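Local coordinates for protein branched-chain-amino-acid aminotransferase (Pseudomonas aeruginosa, PDB 6NST) that probably catalyses the pyridoxal-phosphate-dependent transfer of the amino group between leucine, isoleucine or valine and 2-oxoglutarate, the last step of branched-chain amino acid biosynthesis, at residues A4-V9 against V17-A22; V37-R42 against Q56-R61; A96-M101 against I122-W127; G197-I202 against F253-A258. The protein carries 1 engineered substitution. One frame throughout, in Å; residues are numbered along the deposited sequence.

Interaction 1: A4-V9 against V17-A22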
# COMPACT_ATOMS: atom_id res chain seq x y z
N ALA A 4 30.13 -27.05 -14.49
CA ALA A 4 31.11 -27.63 -13.58
C ALA A 4 32.21 -28.40 -14.30
O ALA A 4 33.39 -28.26 -13.95
CB ALA A 4 30.42 -28.55 -12.57
N ASP A 5 31.86 -29.20 -15.30
CA ASP A 5 32.83 -29.99 -16.05
C ASP A 5 33.47 -29.10 -17.11
O ASP A 5 33.16 -29.16 -18.30
CB ASP A 5 32.18 -31.22 -16.67
CG ASP A 5 33.18 -32.15 -17.33
OD1 ASP A 5 33.92 -32.84 -16.60
OD2 ASP A 5 33.24 -32.18 -18.58
N ARG A 6 34.39 -28.25 -16.65
CA ARG A 6 35.13 -27.35 -17.52
C ARG A 6 36.58 -27.32 -17.09
O ARG A 6 36.92 -27.61 -15.94
CB ARG A 6 34.54 -25.93 -17.50
CG ARG A 6 33.08 -25.85 -17.91
CD ARG A 6 32.48 -24.50 -17.56
NE ARG A 6 32.96 -23.43 -18.43
CZ ARG A 6 32.24 -22.89 -19.41
NH1 ARG A 6 31.00 -23.31 -19.63
NH2 ARG A 6 32.76 -21.92 -20.16
N ASP A 7 37.46 -26.97 -18.03
CA ASP A 7 38.87 -26.80 -17.73
C ASP A 7 39.15 -25.36 -17.31
O ASP A 7 38.51 -24.42 -17.77
CB ASP A 7 39.73 -27.16 -18.95
CG ASP A 7 39.87 -28.65 -19.14
OD1 ASP A 7 39.30 -29.41 -18.32
OD2 ASP A 7 40.55 -29.07 -20.10
N GLY A 8 40.13 -25.21 -16.42
CA GLY A 8 40.52 -23.91 -15.93
C GLY A 8 40.63 -23.93 -14.42
O GLY A 8 40.71 -24.99 -13.79
N VAL A 9 40.65 -22.74 -13.83
CA VAL A 9 40.80 -22.58 -12.39
C VAL A 9 39.77 -21.60 -11.87
O VAL A 9 39.25 -20.75 -12.61
CB VAL A 9 42.23 -22.11 -12.01
CG1 VAL A 9 43.25 -23.19 -12.34
CG2 VAL A 9 42.57 -20.81 -12.72
N VAL A 17 42.01 -23.17 -7.41
CA VAL A 17 41.75 -24.60 -7.42
C VAL A 17 41.23 -24.96 -8.81
O VAL A 17 40.72 -24.12 -9.54
CB VAL A 17 40.76 -25.02 -6.32
CG1 VAL A 17 39.34 -24.59 -6.67
CG2 VAL A 17 40.84 -26.52 -6.05
N GLN A 18 41.42 -26.23 -9.18
CA GLN A 18 40.89 -26.71 -10.44
C GLN A 18 39.38 -26.48 -10.50
O GLN A 18 38.68 -26.55 -9.49
CB GLN A 18 41.20 -28.20 -10.63
CG GLN A 18 42.68 -28.52 -10.68
CD GLN A 18 43.36 -27.98 -11.93
OE1 GLN A 18 42.70 -27.58 -12.89
NE2 GLN A 18 44.69 -27.95 -11.91
N TRP A 19 38.90 -26.18 -11.71
CA TRP A 19 37.50 -25.81 -11.89
C TRP A 19 36.56 -26.88 -11.34
O TRP A 19 35.65 -26.58 -10.55
CB TRP A 19 37.21 -25.56 -13.38
CG TRP A 19 35.93 -24.84 -13.64
CD1 TRP A 19 34.67 -25.35 -13.55
CD2 TRP A 19 35.78 -23.48 -14.05
NE1 TRP A 19 33.74 -24.39 -13.88
CE2 TRP A 19 34.40 -23.23 -14.19
CE3 TRP A 19 36.68 -22.44 -14.32
CZ2 TRP A 19 33.90 -21.99 -14.58
CZ3 TRP A 19 36.18 -21.21 -14.71
CH2 TRP A 19 34.81 -21.00 -14.83
N ARG A 20 36.77 -28.14 -11.73
CA ARG A 20 35.91 -29.21 -11.26
C ARG A 20 36.10 -29.51 -9.78
O ARG A 20 35.23 -30.15 -9.18
CB ARG A 20 36.16 -30.48 -12.08
CG ARG A 20 35.91 -30.30 -13.57
CD ARG A 20 36.35 -31.53 -14.35
NE ARG A 20 36.07 -31.41 -15.78
CZ ARG A 20 36.90 -30.84 -16.66
NH1 ARG A 20 38.06 -30.34 -16.26
NH2 ARG A 20 36.56 -30.78 -17.94
N ASP A 21 37.20 -29.05 -9.18
CA ASP A 21 37.43 -29.23 -7.75
C ASP A 21 36.83 -28.11 -6.91
O ASP A 21 36.77 -28.25 -5.68
CB ASP A 21 38.93 -29.33 -7.46
CG ASP A 21 39.55 -30.60 -8.02
OD1 ASP A 21 38.83 -31.62 -8.12
OD2 ASP A 21 40.75 -30.59 -8.35
N ALA A 22 36.40 -27.01 -7.53
CA ALA A 22 35.78 -25.90 -6.81
C ALA A 22 34.36 -26.30 -6.43
O ALA A 22 33.37 -25.91 -7.07
CB ALA A 22 35.81 -24.63 -7.65

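Interaction 2: V37-R42 against Q56-R61. With SO4 (sulfate ion), chain G.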
# COMPACT_ATOMS: atom_id res chain seq x y z
N VAL A 37 26.08 -12.69 -1.17
CA VAL A 37 26.17 -11.57 -2.09
C VAL A 37 27.08 -11.96 -3.25
O VAL A 37 27.95 -12.83 -3.12
CB VAL A 37 26.69 -10.29 -1.39
CG1 VAL A 37 25.81 -9.95 -0.19
CG2 VAL A 37 28.13 -10.45 -0.96
N PHE A 38 26.86 -11.33 -4.40
CA PHE A 38 27.63 -11.64 -5.59
C PHE A 38 27.70 -10.42 -6.48
O PHE A 38 27.06 -9.39 -6.23
CB PHE A 38 27.03 -12.84 -6.35
CG PHE A 38 25.75 -12.53 -7.07
CD1 PHE A 38 25.74 -12.34 -8.45
CD2 PHE A 38 24.55 -12.44 -6.38
CE1 PHE A 38 24.57 -12.06 -9.12
CE2 PHE A 38 23.37 -12.16 -7.05
CZ PHE A 38 23.38 -11.97 -8.42
N GLU A 39 28.51 -10.53 -7.54
CA GLU A 39 28.69 -9.45 -8.50
C GLU A 39 28.74 -10.03 -9.90
O GLU A 39 29.03 -11.21 -10.11
CB GLU A 39 29.97 -8.65 -8.21
CG GLU A 39 29.79 -7.53 -7.20
CD GLU A 39 28.80 -6.48 -7.66
OE1 GLU A 39 27.96 -6.05 -6.84
OE2 GLU A 39 28.85 -6.10 -8.85
N GLY A 40 28.44 -9.18 -10.87
CA GLY A 40 28.62 -9.50 -12.27
C GLY A 40 29.60 -8.53 -12.89
O GLY A 40 29.35 -7.32 -12.92
N VAL A 41 30.74 -9.03 -13.36
CA VAL A 41 31.82 -8.19 -13.85
C VAL A 41 32.23 -8.68 -15.23
O VAL A 41 32.16 -9.87 -15.54
CB VAL A 41 33.03 -8.20 -12.88
CG1 VAL A 41 33.95 -7.02 -13.17
CG2 VAL A 41 32.56 -8.17 -11.43
N ARG A 42 32.64 -7.73 -16.08
CA ARG A 42 33.05 -8.03 -17.44
C ARG A 42 34.51 -7.67 -17.65
O ARG A 42 34.99 -6.66 -17.13
CB ARG A 42 32.19 -7.28 -18.46
CG ARG A 42 30.80 -7.85 -18.68
CD ARG A 42 30.84 -9.18 -19.41
NE ARG A 42 31.30 -9.03 -20.79
CZ ARG A 42 30.52 -8.64 -21.79
NH1 ARG A 42 31.03 -8.53 -23.01
NH2 ARG A 42 29.25 -8.36 -21.58
N GLN A 56 36.95 -1.54 -9.52
CA GLN A 56 36.79 -0.98 -8.18
C GLN A 56 35.32 -0.83 -7.80
O GLN A 56 34.94 -1.14 -6.66
CB GLN A 56 37.51 0.37 -8.09
CG GLN A 56 37.36 1.09 -6.76
CD GLN A 56 38.15 0.44 -5.63
OE1 GLN A 56 38.87 -0.54 -5.83
NE2 GLN A 56 38.02 1.00 -4.43
N ALA A 57 34.49 -0.37 -8.73
CA ALA A 57 33.08 -0.16 -8.43
C ALA A 57 32.38 -1.48 -8.13
O ALA A 57 31.48 -1.54 -7.28
CB ALA A 57 32.39 0.56 -9.58
N HIS A 58 32.77 -2.56 -8.82
CA HIS A 58 32.14 -3.85 -8.57
C HIS A 58 32.63 -4.45 -7.26
O HIS A 58 31.85 -5.08 -6.53
CB HIS A 58 32.39 -4.79 -9.75
CG HIS A 58 31.57 -4.47 -10.96
ND1 HIS A 58 30.26 -4.87 -11.09
CD2 HIS A 58 31.87 -3.77 -12.08
CE1 HIS A 58 29.78 -4.44 -12.24
NE2 HIS A 58 30.74 -3.77 -12.86
N THR A 59 33.91 -4.26 -6.94
CA THR A 59 34.44 -4.74 -5.67
C THR A 59 33.87 -3.94 -4.51
O THR A 59 33.54 -4.51 -3.46
CB THR A 59 35.97 -4.69 -5.68
OG1 THR A 59 36.47 -5.59 -6.67
CG2 THR A 59 36.53 -5.08 -4.32
N ASP A 60 33.73 -2.62 -4.68
CA ASP A 60 33.15 -1.79 -3.62
C ASP A 60 31.69 -2.15 -3.38
O ASP A 60 31.23 -2.15 -2.23
CB ASP A 60 33.28 -0.31 -3.98
CG ASP A 60 34.67 0.23 -3.76
OD1 ASP A 60 35.49 -0.47 -3.14
OD2 ASP A 60 34.94 1.36 -4.22
N ARG A 61 30.95 -2.46 -4.44
CA ARG A 61 29.55 -2.84 -4.26
C ARG A 61 29.43 -4.21 -3.61
O ARG A 61 28.48 -4.44 -2.85
CB ARG A 61 28.82 -2.81 -5.60
CG ARG A 61 27.31 -2.88 -5.47
CD ARG A 61 26.62 -2.60 -6.79
NE ARG A 61 26.89 -3.63 -7.78
CZ ARG A 61 26.42 -3.61 -9.02
NH1 ARG A 61 26.71 -4.60 -9.86
NH2 ARG A 61 25.67 -2.59 -9.43
S SO4 G . 24.82 -3.65 -13.32
O1 SO4 G . 25.52 -3.12 -12.15
O2 SO4 G . 25.37 -4.95 -13.67
O3 SO4 G . 23.39 -3.79 -13.01
O4 SO4 G . 24.99 -2.73 -14.44

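Interaction 3: A96-M101 against I122-W127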
# COMPACT_ATOMS: atom_id res chain seq x y z
N ALA A 96 35.72 -12.02 -20.74
CA ALA A 96 35.07 -12.92 -19.80
C ALA A 96 33.99 -12.20 -19.01
O ALA A 96 34.01 -10.97 -18.87
CB ALA A 96 36.08 -13.55 -18.84
N TYR A 97 33.05 -12.99 -18.51
CA TYR A 97 32.14 -12.57 -17.46
C TYR A 97 32.65 -13.16 -16.15
O TYR A 97 32.95 -14.36 -16.08
CB TYR A 97 30.71 -13.04 -17.75
CG TYR A 97 29.70 -12.70 -16.68
CD1 TYR A 97 28.97 -11.51 -16.75
CD2 TYR A 97 29.45 -13.56 -15.62
CE1 TYR A 97 28.04 -11.20 -15.78
CE2 TYR A 97 28.52 -13.25 -14.65
CZ TYR A 97 27.82 -12.07 -14.73
OH TYR A 97 26.89 -11.76 -13.76
N ILE A 98 32.75 -12.32 -15.12
CA ILE A 98 33.32 -12.72 -13.84
C ILE A 98 32.20 -12.75 -12.81
O ILE A 98 31.35 -11.85 -12.76
CB ILE A 98 34.44 -11.76 -13.40
CG1 ILE A 98 35.24 -11.30 -14.61
CG2 ILE A 98 35.35 -12.46 -12.40
CD1 ILE A 98 36.18 -10.15 -14.32
N ARG A 99 32.20 -13.80 -11.98
CA ARG A 99 31.20 -13.99 -10.93
C ARG A 99 31.92 -14.06 -9.59
O ARG A 99 32.26 -15.16 -9.11
CB ARG A 99 30.36 -15.24 -11.19
CG ARG A 99 29.37 -15.58 -10.08
CD ARG A 99 28.50 -14.39 -9.72
NE ARG A 99 27.65 -13.97 -10.82
CZ ARG A 99 26.43 -14.45 -11.05
NH1 ARG A 99 25.92 -15.37 -10.24
NH2 ARG A 99 25.73 -14.01 -12.08
N PRO A 100 32.20 -12.92 -8.97
CA PRO A 100 32.61 -12.94 -7.56
C PRO A 100 31.39 -13.21 -6.69
O PRO A 100 30.32 -12.61 -6.90
CB PRO A 100 33.17 -11.53 -7.32
CG PRO A 100 33.28 -10.89 -8.69
CD PRO A 100 32.23 -11.56 -9.53
N MET A 101 31.53 -14.12 -5.74
CA MET A 101 30.39 -14.54 -4.94
C MET A 101 30.84 -14.84 -3.52
O MET A 101 31.80 -15.59 -3.31
CB MET A 101 29.70 -15.75 -5.57
CG MET A 101 28.28 -15.98 -5.08
SD MET A 101 28.19 -17.09 -3.66
CE MET A 101 28.44 -18.67 -4.47
N ILE A 122 35.61 -16.76 -7.01
CA ILE A 122 35.61 -15.87 -8.17
C ILE A 122 35.86 -16.70 -9.42
O ILE A 122 37.00 -17.09 -9.70
CB ILE A 122 36.66 -14.74 -8.04
CG1 ILE A 122 36.45 -13.97 -6.73
CG2 ILE A 122 36.57 -13.80 -9.23
CD1 ILE A 122 37.46 -12.89 -6.49
N ALA A 123 34.81 -16.95 -10.18
CA ALA A 123 34.88 -17.74 -11.40
C ALA A 123 34.74 -16.83 -12.62
O ALA A 123 33.96 -15.87 -12.60
CB ALA A 123 33.79 -18.81 -11.42
N ALA A 124 35.49 -17.15 -13.67
CA ALA A 124 35.48 -16.37 -14.90
C ALA A 124 35.43 -17.32 -16.09
O ALA A 124 36.19 -18.28 -16.15
CB ALA A 124 36.71 -15.46 -15.00
N TRP A 125 34.52 -17.04 -17.02
CA TRP A 125 34.37 -17.84 -18.23
C TRP A 125 34.17 -16.92 -19.42
O TRP A 125 33.74 -15.78 -19.28
CB TRP A 125 33.21 -18.83 -18.11
CG TRP A 125 31.90 -18.18 -17.75
CD1 TRP A 125 30.98 -17.67 -18.61
CD2 TRP A 125 31.37 -17.99 -16.43
NE1 TRP A 125 29.91 -17.16 -17.92
CE2 TRP A 125 30.12 -17.35 -16.58
CE3 TRP A 125 31.82 -18.30 -15.15
CZ2 TRP A 125 29.33 -17.01 -15.48
CZ3 TRP A 125 31.03 -17.97 -14.06
CH2 TRP A 125 29.80 -17.32 -14.24
N SER A 126 34.50 -17.44 -20.60
CA SER A 126 34.42 -16.65 -21.82
C SER A 126 32.98 -16.21 -22.09
O SER A 126 32.02 -16.91 -21.75
CB SER A 126 34.95 -17.46 -23.01
OG SER A 126 34.98 -16.67 -24.19
N TRP A 127 32.85 -15.04 -22.69
CA TRP A 127 31.54 -14.45 -22.97
C TRP A 127 30.75 -15.28 -23.98
O TRP A 127 30.82 -15.03 -25.19
CB TRP A 127 31.70 -13.02 -23.48
CG TRP A 127 30.40 -12.35 -23.79
CD1 TRP A 127 29.91 -12.04 -25.03
CD2 TRP A 127 29.42 -11.92 -22.85
NE1 TRP A 127 28.69 -11.43 -24.91
CE2 TRP A 127 28.36 -11.34 -23.58
CE3 TRP A 127 29.33 -11.95 -21.45
CZ2 TRP A 127 27.23 -10.81 -22.97
CZ3 TRP A 127 28.20 -11.43 -20.85
CH2 TRP A 127 27.17 -10.87 -21.60

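Interaction 4: G197-I202 against F253-A258. With SO4 (sulfate ion), chain G.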
# COMPACT_ATOMS: atom_id res chain seq x y z
N GLY A 197 16.96 -7.83 -14.81
CA GLY A 197 18.30 -7.65 -14.29
C GLY A 197 19.03 -6.49 -14.94
O GLY A 197 20.26 -6.46 -14.96
N GLU A 198 18.27 -5.54 -15.48
CA GLU A 198 18.83 -4.38 -16.16
C GLU A 198 18.09 -3.13 -15.73
O GLU A 198 16.88 -3.17 -15.45
CB GLU A 198 18.76 -4.50 -17.69
CG GLU A 198 19.19 -5.84 -18.26
CD GLU A 198 18.08 -6.87 -18.25
OE1 GLU A 198 16.94 -6.52 -17.90
OE2 GLU A 198 18.36 -8.04 -18.59
N ASN A 199 18.80 -2.01 -15.67
CA ASN A 199 18.16 -0.72 -15.51
C ASN A 199 17.58 -0.26 -16.85
O ASN A 199 18.12 -0.58 -17.91
CB ASN A 199 19.15 0.32 -14.98
CG ASN A 199 19.49 0.11 -13.52
OD1 ASN A 199 20.48 -0.55 -13.19
ND2 ASN A 199 18.68 0.66 -12.63
N ILE A 200 16.48 0.48 -16.78
CA ILE A 200 15.73 0.86 -17.97
C ILE A 200 15.82 2.37 -18.16
O ILE A 200 15.84 3.13 -17.19
CB ILE A 200 14.26 0.39 -17.89
CG1 ILE A 200 13.55 0.59 -19.24
CG2 ILE A 200 13.52 1.09 -16.77
CD1 ILE A 200 12.24 -0.16 -19.35
N PHE A 201 15.90 2.79 -19.42
CA PHE A 201 15.92 4.19 -19.80
C PHE A 201 14.90 4.42 -20.90
O PHE A 201 14.62 3.52 -21.70
CB PHE A 201 17.31 4.63 -20.31
CG PHE A 201 18.37 4.69 -19.24
CD1 PHE A 201 18.93 3.53 -18.73
CD2 PHE A 201 18.82 5.91 -18.77
CE1 PHE A 201 19.92 3.60 -17.76
CE2 PHE A 201 19.80 5.98 -17.80
CZ PHE A 201 20.35 4.82 -17.29
N ILE A 202 14.34 5.62 -20.94
CA ILE A 202 13.47 6.04 -22.04
C ILE A 202 13.89 7.43 -22.49
O ILE A 202 14.45 8.21 -21.71
CB ILE A 202 11.97 6.02 -21.66
CG1 ILE A 202 11.66 7.06 -20.58
CG2 ILE A 202 11.55 4.63 -21.19
CD1 ILE A 202 10.18 7.13 -20.23
N PHE A 253 15.80 1.67 -23.73
CA PHE A 253 16.83 0.64 -23.72
C PHE A 253 17.10 0.17 -22.30
O PHE A 253 16.68 0.79 -21.32
CB PHE A 253 18.13 1.13 -24.38
CG PHE A 253 18.74 2.34 -23.74
CD1 PHE A 253 19.67 2.21 -22.72
CD2 PHE A 253 18.41 3.61 -24.18
CE1 PHE A 253 20.24 3.33 -22.14
CE2 PHE A 253 18.98 4.73 -23.60
CZ PHE A 253 19.90 4.59 -22.58
N PHE A 254 17.80 -0.95 -22.22
CA PHE A 254 18.24 -1.55 -20.97
C PHE A 254 19.74 -1.36 -20.81
O PHE A 254 20.49 -1.34 -21.79
CB PHE A 254 17.91 -3.05 -20.93
CG PHE A 254 16.48 -3.36 -20.61
CD1 PHE A 254 15.85 -2.76 -19.53
CD2 PHE A 254 15.77 -4.27 -21.38
CE1 PHE A 254 14.53 -3.06 -19.23
CE2 PHE A 254 14.45 -4.57 -21.08
CZ PHE A 254 13.83 -3.96 -20.01
N THR A 255 20.18 -1.23 -19.55
CA THR A 255 21.60 -1.17 -19.23
C THR A 255 21.91 -2.22 -18.17
O THR A 255 21.12 -2.43 -17.24
CB THR A 255 22.03 0.21 -18.72
OG1 THR A 255 21.32 0.53 -17.52
CG2 THR A 255 21.75 1.27 -19.77
N GLY A 256 23.06 -2.86 -18.31
CA GLY A 256 23.50 -3.87 -17.37
C GLY A 256 24.88 -4.35 -17.74
O GLY A 256 25.36 -4.11 -18.85
N THR A 257 25.52 -5.02 -16.78
CA THR A 257 26.86 -5.54 -17.04
C THR A 257 26.84 -6.58 -18.15
O THR A 257 27.72 -6.57 -19.03
CB THR A 257 27.45 -6.14 -15.76
OG1 THR A 257 27.57 -5.12 -14.76
CG2 THR A 257 28.82 -6.73 -16.03
N ALA A 258 25.86 -7.48 -18.14
CA ALA A 258 25.78 -8.48 -19.20
C ALA A 258 25.02 -7.97 -20.41
O ALA A 258 25.35 -8.36 -21.54
CB ALA A 258 25.12 -9.75 -18.66
S SO4 G . 24.82 -3.65 -13.32
O1 SO4 G . 25.52 -3.12 -12.15
O2 SO4 G . 25.37 -4.95 -13.67
O3 SO4 G . 23.39 -3.79 -13.01
O4 SO4 G . 24.99 -2.73 -14.44
O HOH W 1 22.35 -0.86 -14.92

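Interaction 1: A4-V9 against V17-A22
Trp19 presents one face of its indole to Arg6 and its edge to the backbone of 4-9. Arg6 CB stands over the five-membered ring of Trp19, 4.0 Å from the centroid and 11° off the normal, a CH-pi contact. The rest of the arginine chain runs on in the same direction as the indole, with Arg6 CD 3.9 Å from Trp19 NE1. At the indole edge, near its plane, lie Gly8 C and Ala4 O, the latter 3.2 Å from Trp19 CD1; NE1 gives its hydrogen to the carbonyl of Met3. The other flat group is the guanidinium of Arg20. It has Arg6 O over one face and two carboxylates at its edge. Arg20 NE bonds to Asp5 OD1 at 2.7 Å, arriving from above the carboxylate plane, whereas Arg20 NH1 meets Asp7 OD1 at 2.6 Å nearly end-on to the C-O bond. A weak bond from Arg20 NH2 goes to the same oxygen, completing a salt-bridge network that the extended chain of Arg20 reaches. All this gathers at the open end of a beta hairpin, strands 9-12 and 15-18, where Val9 and Gln18 form an antiparallel, non-hydrogen-bonded pair. Just beyond it Trp19 N donates to Gly8 O at 3.0 Å. Gly8 has a positive phi of 132°, at which a CB would jam against the preceding carbonyl oxygen. Farther back, Asp5 centres an inverse gamma turn. With CG anti to the backbone N (chi1 -165°), the Trp19 indole is directed toward 4-9, and Trp125 of the same chain with His25 and Leu27 of the second subunit pack against it.

Interaction 2: V37-R42 against Q56-R61
Glu39 and Arg61 form the charged part of the contact: the arginine grips the carboxylate side-on, one nitrogen to each oxygen. Arg61 NE reaches Glu39 OE1 at 2.8 Å on its syn side, and Arg61 NH1 takes the syn lone pair of Glu39 OE2, also at 2.8 Å. A bend at chi3 (66°) turns the guanidinium to lie against the glutamate. A further hydrogen bond, from His58 ND1 to Glu39 OE2 at 2.9 Å, lies in the plane of the ring, so this buried oxygen accepts twice and the carboxylate is fixed in rotation. The apolar part is smaller: Val41 lies over one face of the imidazole, its CG2 3.8 Å from His58 CB. The sulfate sits at the NH1/NH2 edge of Arg61, whose NH2 is 2.8 Å from sulfate O1, with NH1 bonded to the same oxygen. The ion probably comes from the crystallisation liquor; Thr257, Thr221 and Ile220 N also hold it, consistent with the cofactor-phosphate site of class-IV aminotransferases. Glu39 is thus a second-shell residue that positions the arginine. Helix 55-68 here lies against strand 36-46, which pairs with strand 96-104, while Ile220 at the start of helix 220-231 touches both His58 and Arg61.

Interaction 3: A96-M101 against I122-W127
Tyr97 with Trp125 and Arg99 with Ala123 are the hydrogen-bonded pairs of two antiparallel strands, whose segment directions differ by 161°, and the second pair is uneven, 2.8 Å from Arg99 N to Ala123 O but 3.3 Å from Ala123 N to Arg99 O. The Tyr97, Arg99, Ala123 and Trp125 side chains share one face of the sheet. Trp125 has a chi1 of 54°, which sets its CG between the backbone N and the carbonyl carbon and folds the indole back across the neighbouring strand, so that Tyr97 O comes to lie over the centre of one ring face. Its six-membered ring runs beside the tyrosine, planes 41° apart, with Tyr97 CD2 3.5 Å from Trp125 CZ2. Trp127, poorly ordered, leans an edge toward Tyr97 CB. On the far side of the Trp125 indole from its own backbone, Trp125 CH2 rests 3.7 Å from Arg99 CB. From the end of its doubly bent chain, Arg99 NH2 donates in plane to Tyr97 OH at 3.0 Å. The guanidinium also bonds to Tyr33 and His32 of the second subunit. On the opposite face Ile98, Pro100, Ile122 and Ala124 make an apolar layer, Ile98 CG2 meeting Ile122 CG2 at 3.7 Å, and Ile98 and Ile122 pack on helix 77-89. One side of this pair is therefore greasy and faces a helix, while the other is aromatic and polar: there Arg99 ties the tyrosine hydroxyl to the partner subunit, and Tyr97 comes within about 5 Å, side chain to side chain, of Lys160, by similarity the cofactor lysine.

Interaction 4: G197-I202 against F253-A258
Phe201 meets Phe253, its hydrogen-bonded partner across two antiparallel strands, through its CB. Starting there, the Phe201 methylene sits above the Phe253 face, 3.7 Å from the ring centroid, as a CH-pi contact. Phe201 CG, next along, hangs over the rim of that ring near CZ and CE1. The two rings are then almost parallel, 5° apart, but slid so far that they barely overlap; Phe201 CD1 is still 3.7 Å from Phe253 CE1. CE1 of Phe201 ends at Thr255, 3.4 Å from OG1, which stands at the ring edge, with the threonine methyl CG2 close by. Beyond, the ring is received by Ile225 and Leu226 of helix 220-231. Backbone bonds hold this register: Phe201 N to Phe253 O at 2.9 Å, and Thr255 N to Asn199 O at 2.7 Å. On the other face of the sheet Phe254 takes the CD1 of Ile200 3.7 Å from its CE1, while Glu198 OE1 is poised above the centre of its ring. Asn199 puts its amide NH2 to use on Leu217 O; its OD1 is 2.6 Å from a water that also bonds with Thr255 OG1 and lies near sulfate O4. Just past the end of strand 251-256, Thr257 N donates to sulfate O2 at 3.1 Å. The arrangement is that of a strand pair in the mixed sheet of the class-IV aminotransferase fold, with a strand running out into a loop that reaches the sulfate, at a position consistent with the cofactor-phosphate site.

In the fold
Interactions 1, 2 and 3 reach one antiparallel sheet; interaction 4 lies in the mixed sheet. Interactions 1 and 3, centres about 13 Å apart, meet where Trp19 CZ3 comes 3.3 Å from Ala124 O, and both also touch the second subunit. Interaction 3 borders interaction 2 across neighbouring strands, with a probable hydrogen bond of 2.6 Å from Ile98 N to Val41 O. Interactions 2 and 4, centres about 16 Å apart, share one sulfate, Arg61 bonding its O1 and Thr257 its O2. Lys160, the cofactor lysine by similarity, lies near this junction, its side chain about 4 Å from that of Arg61 and about 9 Å from that of Asn199, whereas interaction 1 is remote from it.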